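Local coordinates for protein chitosanase (Gynuella sunshinyii YC6258, PDB 6X2Q) that binds chitosan oligosaccharides and probably hydrolyses the glycosidic bonds of chitosan, at residues R193-A196 / T200-E203; I144-E149 / S205-R210. All blocks are in the same frame, centred on the assembly; numbering follows the deposited sequence.

Contact 1: R193-A196 / T200-E203; sequences RHPA and TEDE. With GCS (2-amino-2-deoxy-beta-D-glucopyranose), chain C.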
loop_
_atom_site.group_PDB
_atom_site.type_symbol
_atom_site.label_atom_id
_atom_site.label_comp_id
_atom_site.label_asym_id
_atom_site.label_seq_id
_atom_site.Cartn_x
_atom_site.Cartn_y
_atom_site.Cartn_z
ATOM N N ARG A 193 1.476 1.579 -15.612
ATOM C CA ARG A 193 1.212 1.137 -16.979
ATOM C C ARG A 193 2.397 0.388 -17.569
ATOM O O ARG A 193 2.208 -0.504 -18.406
ATOM C CB ARG A 193 0.875 2.330 -17.883
ATOM C CG ARG A 193 -0.535 2.888 -17.716
ATOM C CD ARG A 193 -1.290 2.999 -19.049
ATOM N NE ARG A 193 -2.624 3.569 -18.855
ATOM C CZ ARG A 193 -3.647 2.926 -18.286
ATOM N NH1 ARG A 193 -3.503 1.670 -17.874
ATOM N NH2 ARG A 193 -4.822 3.537 -18.136
ATOM N N HIS A 194 3.618 0.738 -17.171
ATOM C CA HIS A 194 4.828 0.204 -17.796
ATOM C C HIS A 194 5.863 -0.147 -16.749
ATOM O O HIS A 194 6.951 0.436 -16.706
ATOM C CB HIS A 194 5.394 1.204 -18.804
ATOM C CG HIS A 194 4.471 1.454 -19.944
ATOM N ND1 HIS A 194 3.936 2.697 -20.210
ATOM C CD2 HIS A 194 3.933 0.605 -20.850
ATOM C CE1 HIS A 194 3.131 2.607 -21.253
ATOM N NE2 HIS A 194 3.111 1.348 -21.660
ATOM N N PRO A 195 5.580 -1.136 -15.913
ATOM C CA PRO A 195 6.536 -1.484 -14.858
ATOM C C PRO A 195 7.754 -2.204 -15.420
ATOM O O PRO A 195 7.672 -2.943 -16.403
ATOM C CB PRO A 195 5.727 -2.391 -13.920
ATOM C CG PRO A 195 4.569 -2.884 -14.730
ATOM C CD PRO A 195 4.344 -1.940 -15.868
ATOM N N ALA A 196 8.903 -1.968 -14.786
ATOM C CA ALA A 196 10.091 -2.748 -15.124
ATOM C C ALA A 196 9.918 -4.225 -14.781
ATOM O O ALA A 196 10.535 -5.084 -15.418
ATOM C CB ALA A 196 11.317 -2.179 -14.406
ATOM N N THR A 200 4.191 -7.981 -12.828
ATOM C CA THR A 200 3.115 -7.223 -12.189
ATOM C C THR A 200 2.365 -6.324 -13.170
ATOM O O THR A 200 1.538 -5.502 -12.738
ATOM C CB THR A 200 3.657 -6.379 -11.033
ATOM O OG1 THR A 200 2.567 -6.033 -10.167
ATOM C CG2 THR A 200 4.319 -5.089 -11.572
ATOM N N GLU A 201 2.616 -6.480 -14.479
ATOM C CA GLU A 201 2.098 -5.520 -15.453
ATOM C C GLU A 201 0.578 -5.541 -15.514
ATOM O O GLU A 201 -0.067 -4.491 -15.442
ATOM C CB GLU A 201 2.673 -5.788 -16.840
ATOM C CG GLU A 201 2.150 -4.779 -17.877
ATOM C CD GLU A 201 2.684 -5.040 -19.258
ATOM O OE1 GLU A 201 3.769 -5.657 -19.354
ATOM O OE2 GLU A 201 2.016 -4.628 -20.234
ATOM N N ASP A 202 -0.009 -6.719 -15.718
ATOM C CA ASP A 202 -1.466 -6.819 -15.761
ATOM C C ASP A 202 -2.095 -6.307 -14.470
ATOM O O ASP A 202 -3.058 -5.534 -14.501
ATOM C CB ASP A 202 -1.894 -8.271 -15.998
ATOM C CG ASP A 202 -1.586 -8.763 -17.400
ATOM O OD1 ASP A 202 -1.483 -10.005 -17.560
ATOM O OD2 ASP A 202 -1.466 -7.922 -18.330
ATOM N N GLU A 203 -1.592 -6.776 -13.319
ATOM C CA GLU A 203 -2.118 -6.331 -12.030
ATOM C C GLU A 203 -2.065 -4.814 -11.920
ATOM O O GLU A 203 -3.073 -4.159 -11.639
ATOM C CB GLU A 203 -1.319 -6.969 -10.892
ATOM C CG GLU A 203 -1.993 -8.132 -10.222
ATOM C CD GLU A 203 -3.191 -7.723 -9.390
ATOM O OE1 GLU A 203 -4.335 -7.967 -9.832
ATOM O OE2 GLU A 203 -2.990 -7.163 -8.290
HETATM C C1 GCS C . -0.638 -6.462 -4.880
HETATM C C2 GCS C . 0.249 -5.639 -5.966
HETATM C C3 GCS C . 1.483 -5.192 -5.035
HETATM C C4 GCS C . 1.180 -4.715 -3.573
HETATM C C5 GCS C . 0.021 -5.192 -2.682
HETATM C C6 GCS C . -0.367 -4.178 -2.029
HETATM N N2 GCS C . 0.611 -6.344 -7.060
HETATM O O1 GCS C . -1.769 -6.708 -5.613
HETATM O O3 GCS C . 1.868 -3.962 -5.684
HETATM O O5 GCS C . -0.886 -5.812 -3.684
HETATM O O6 GCS C . -1.730 -4.331 -1.595
HETATM O O HOH W 1 0.663 -2.156 -19.994
#
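The loop that joins helix 177-193 to the short helix 201-205 is packed here by Pro195, whose ring lies against Thr200 and Glu201. Its CB and CG both meet the methyl of Thr200, with Pro195 CB 3.8 Å from Thr200 CG2. The same ring reaches the start of the helix, where Pro195 CG is 3.7 Å from Glu201 CA. Pro195 and the Glu201 side chain cross at about a right angle, and Pro195 CD is 4.1 Å from Glu201 CG. Glu201 has CG anti to the backbone N (chi1 -179°) and an extended chain. This carries its carboxylate past the proline to a bridging water. That water donates to Glu201 OE2 at 2.8 Å and to Arg193 O at 2.8 Å, near the end of helix 177-193. No direct hydrogen bond joins the two segments.

Thr200 sits at the N-cap position, but its side chain makes no capping bond. Its OG1 is hydrogen-bonded to NH1 of Arg37, another residue of the sugar pocket. With CG2 on the proline, Thr200 has its two branches on different partners. Further along the helix, Glu203 OE2 accepts a weak hydrogen bond from O1 of the chain C glucosamine at 3.0 Å. The chemistry is therefore split: apolar packing and one water close the loop, while Thr200 and Glu203 place polar oxygens at the sugar site.

Contact 2: I144-E149 / S205-R210; sequences IIQHGE and SESTGR. With GCS (2-amino-2-deoxy-beta-D-glucopyranose), chain B; GCS (2-amino-2-deoxy-beta-D-glucopyranose), chain C; GCS (2-amino-2-deoxy-beta-D-glucopyranose), chain D; GCS (2-amino-2-deoxy-beta-D-glucopyranose), chain E.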
loop_
_atom_site.group_PDB
_atom_site.type_symbol
_atom_site.label_atom_id
_atom_site.label_comp_id
_atom_site.label_asym_id
_atom_site.label_seq_id
_atom_site.Cartn_x
_atom_site.Cartn_y
_atom_site.Cartn_z
ATOM N N ILE A 144 3.503 3.837 -1.349
ATOM C CA ILE A 144 4.418 2.928 -0.659
ATOM C C ILE A 144 3.773 1.554 -0.486
ATOM O O ILE A 144 4.460 0.532 -0.535
ATOM C CB ILE A 144 4.900 3.517 0.690
ATOM C CG1 ILE A 144 6.314 3.016 1.014
ATOM C CG2 ILE A 144 3.960 3.169 1.821
ATOM C CD1 ILE A 144 6.941 3.656 2.227
ATOM N N ILE A 145 2.448 1.499 -0.356
ATOM C CA ILE A 145 1.786 0.221 -0.114
ATOM C C ILE A 145 1.824 -0.660 -1.358
ATOM O O ILE A 145 2.087 -1.869 -1.272
ATOM C CB ILE A 145 0.347 0.460 0.367
ATOM C CG1 ILE A 145 0.356 0.844 1.852
ATOM C CG2 ILE A 145 -0.527 -0.790 0.112
ATOM C CD1 ILE A 145 -0.919 1.470 2.304
ATOM N N GLN A 146 1.565 -0.069 -2.532
ATOM C CA GLN A 146 1.501 -0.815 -3.782
ATOM C C GLN A 146 2.890 -1.035 -4.376
ATOM O O GLN A 146 3.171 -2.108 -4.906
ATOM C CB GLN A 146 0.593 -0.077 -4.780
ATOM C CG GLN A 146 0.493 -0.742 -6.157
ATOM C CD GLN A 146 -0.554 -0.118 -7.074
ATOM O OE1 GLN A 146 -0.713 1.101 -7.142
ATOM N NE2 GLN A 146 -1.255 -0.967 -7.811
ATOM N N HIS A 147 3.774 -0.038 -4.300
ATOM C CA HIS A 147 5.081 -0.116 -4.949
ATOM C C HIS A 147 6.197 -0.591 -4.033
ATOM O O HIS A 147 7.260 -0.979 -4.537
ATOM C CB HIS A 147 5.486 1.260 -5.508
ATOM C CG HIS A 147 4.515 1.819 -6.499
ATOM N ND1 HIS A 147 4.781 1.872 -7.853
ATOM C CD2 HIS A 147 3.276 2.345 -6.337
ATOM C CE1 HIS A 147 3.750 2.413 -8.477
ATOM N NE2 HIS A 147 2.824 2.707 -7.584
ATOM N N GLY A 148 6.007 -0.515 -2.714
ATOM C CA GLY A 148 7.037 -0.897 -1.765
ATOM C C GLY A 148 8.105 0.166 -1.618
ATOM O O GLY A 148 8.107 1.151 -2.367
ATOM N N GLU A 149 9.013 -0.008 -0.656
ATOM C CA GLU A 149 10.105 0.930 -0.416
ATOM C C GLU A 149 11.467 0.339 -0.796
ATOM O O GLU A 149 12.504 0.728 -0.248
ATOM C CB GLU A 149 10.108 1.398 1.045
ATOM C CG GLU A 149 10.751 2.763 1.228
ATOM C CD GLU A 149 11.026 3.117 2.693
ATOM O OE1 GLU A 149 10.813 2.256 3.582
ATOM O OE2 GLU A 149 11.479 4.262 2.954
ATOM N N SER A 205 -1.355 -2.386 -14.245
ATOM C CA SER A 205 -1.997 -1.625 -15.309
ATOM C C SER A 205 -3.489 -1.426 -15.041
ATOM O O SER A 205 -4.026 -0.337 -15.265
ATOM C CB SER A 205 -1.788 -2.324 -16.655
ATOM O OG SER A 205 -2.313 -1.517 -17.690
ATOM N N GLU A 206 -4.173 -2.454 -14.550
ATOM C CA GLU A 206 -5.592 -2.334 -14.240
ATOM C C GLU A 206 -5.868 -1.524 -12.975
ATOM O O GLU A 206 -7.038 -1.354 -12.610
ATOM C CB GLU A 206 -6.205 -3.728 -14.091
ATOM C CG GLU A 206 -6.129 -4.572 -15.353
ATOM C CD GLU A 206 -7.135 -5.713 -15.350
ATOM O OE1 GLU A 206 -8.302 -5.475 -15.748
ATOM O OE2 GLU A 206 -6.765 -6.840 -14.944
ATOM N N SER A 207 -4.844 -1.040 -12.281
ATOM C CA SER A 207 -5.054 -0.337 -11.024
ATOM C C SER A 207 -4.844 1.174 -11.132
ATOM O O SER A 207 -4.764 1.848 -10.105
ATOM C CB SER A 207 -4.130 -0.909 -9.951
ATOM O OG SER A 207 -2.864 -0.259 -10.002
ATOM N N THR A 208 -4.761 1.725 -12.347
ATOM C CA THR A 208 -4.391 3.129 -12.512
ATOM C C THR A 208 -5.512 4.095 -12.155
ATOM O O THR A 208 -5.240 5.289 -11.971
ATOM C CB THR A 208 -3.943 3.417 -13.955
ATOM O OG1 THR A 208 -4.973 3.024 -14.871
ATOM C CG2 THR A 208 -2.663 2.674 -14.280
ATOM N N GLY A 209 -6.758 3.629 -12.083
ATOM C CA GLY A 209 -7.837 4.496 -11.642
ATOM C C GLY A 209 -7.578 5.116 -10.279
ATOM O O GLY A 209 -8.053 6.221 -9.992
ATOM N N ARG A 210 -6.798 4.445 -9.433
ATOM C CA ARG A 210 -6.503 5.020 -8.124
ATOM C C ARG A 210 -5.631 6.271 -8.248
ATOM O O ARG A 210 -5.785 7.218 -7.474
ATOM C CB ARG A 210 -5.838 3.968 -7.226
ATOM C CG ARG A 210 -4.370 3.694 -7.513
ATOM C CD ARG A 210 -4.006 2.279 -7.058
ATOM N NE ARG A 210 -3.777 2.239 -5.618
ATOM C CZ ARG A 210 -3.647 1.125 -4.903
ATOM N NH1 ARG A 210 -3.741 -0.078 -5.469
ATOM N NH2 ARG A 210 -3.418 1.215 -3.606
HETATM C C1 GCS B . 3.552 -4.968 -2.277
HETATM C C2 GCS B . 4.299 -5.653 -1.151
HETATM C C3 GCS B . 5.562 -4.892 -0.866
HETATM C C4 GCS B . 6.461 -4.817 -2.089
HETATM C C5 GCS B . 5.529 -4.483 -3.258
HETATM C C6 GCS B . 6.139 -4.481 -4.632
HETATM N N2 GCS B . 3.533 -5.857 0.024
HETATM O O1 GCS B . 2.324 -5.550 -2.707
HETATM O O3 GCS B . 6.199 -5.579 0.135
HETATM O O4 GCS B . 7.510 -4.359 -1.841
HETATM O O5 GCS B . 4.382 -5.291 -3.323
HETATM O O6 GCS B . 7.052 -5.510 -4.825
HETATM C C1 GCS C . -0.638 -6.462 -4.880
HETATM C C2 GCS C . 0.249 -5.639 -5.966
HETATM C C3 GCS C . 1.483 -5.192 -5.035
HETATM C C4 GCS C . 1.180 -4.715 -3.573
HETATM C C5 GCS C . 0.021 -5.192 -2.682
HETATM C C6 GCS C . -0.367 -4.178 -2.029
HETATM N N2 GCS C . 0.611 -6.344 -7.060
HETATM O O1 GCS C . -1.769 -6.708 -5.613
HETATM O O3 GCS C . 1.868 -3.962 -5.684
HETATM O O5 GCS C . -0.886 -5.812 -3.684
HETATM O O6 GCS C . -1.730 -4.331 -1.595
HETATM C C1 GCS D . 8.587 -4.420 -0.905
HETATM C C2 GCS D . 9.923 -3.966 -1.385
HETATM C C3 GCS D . 10.968 -4.381 -0.390
HETATM C C4 GCS D . 10.785 -3.713 0.954
HETATM C C5 GCS D . 9.295 -3.844 1.274
HETATM C C6 GCS D . 8.856 -2.963 2.401
HETATM N N2 GCS D . 10.229 -4.601 -2.596
HETATM O O3 GCS D . 12.193 -4.029 -0.929
HETATM O O4 GCS D . 11.755 -3.772 1.704
HETATM O O5 GCS D . 8.399 -3.606 0.214
HETATM O O6 GCS D . 8.810 -1.660 1.946
HETATM C C1 GCS E . 12.533 -3.159 2.369
HETATM C C2 GCS E . 13.082 -3.705 3.590
HETATM C C3 GCS E . 14.046 -2.732 4.272
HETATM C C4 GCS E . 15.102 -2.426 3.274
HETATM C C5 GCS E . 14.382 -1.819 2.106
HETATM C C6 GCS E . 15.392 -1.482 1.065
HETATM N N2 GCS E . 12.124 -4.090 4.558
HETATM O O3 GCS E . 14.735 -3.280 5.375
HETATM O O4 GCS E . 16.041 -1.536 3.843
HETATM O O5 GCS E . 13.538 -2.772 1.552
HETATM O O6 GCS E . 15.733 -0.138 1.315
#
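Gln146, near the end of helix 134-147, reaches across to Ser207 and Arg210 beside the sugar-binding groove. The side chain of Gln146 runs out fully extended, CG opposite its own N (chi1 178°), so the amide reaches segment 205-210. Gln146 NE2 donates to Ser207 OG at 2.8 Å, with an N-H...O angle of 162°. The serine oxygen lies close to the amide plane, and it is also hydrogen-bonded to Trp204 O. Gln146 OE1 lies over one face of the Arg210 guanidinium, offset toward its rim, and is 3.5 Å from Arg210 CD. The amide and guanidinium planes are 37° apart, so this is a tilted overlap, not a parallel stack. Arg210 NH2 forms a salt bridge with Asp142. OE1 of Gln146 is also hydrogen-bonded to Arg188 NH2.

The glutamine backbone faces the ligand. Gln146 O lies close to O3 of the chain C glucosamine, but their separation is too short for a reliable hydrogen-bond length. Beyond the helix end, Glu149 N donates to O6 of the chain D sugar at 3.1 Å. Gly148 CA packs 3.5 Å from O4 of the chain B sugar, where even a CB would come too close to that oxygen; the positive phi of Gly148 also favours glycine. With an alanine in place of Gln146, Ser207 OG would probably lose its amide donor, Arg188 an acceptor, and a gap would open over the Arg210 guanidinium. The buried amide thus has both its ends used, and it ties the helix whose backbone meets the sugar to the segment 205-210.

Contact 2 is buried near the middle of the chain, whereas contact 1 is only partly buried and its centre lies about 16 Å from the chain centre. The centres of the two contacts are about 10 Å apart. Contact 1 closes a short local loop, nested inside the much longer loop that contact 2 closes. Helices 201-205 and 209-219 follow each other, so segments 200-203 and 205-210 are almost continuous. Arg193 of contact 1 also touches Ser205 and Thr208 of contact 2. Chemistry follows place: contact 1 relies on proline packing and a water, contact 2 on a direct hydrogen bond from a side-chain amide among buried polar groups. Both meet the chain C sugar, one through side chains, the other largely through backbone.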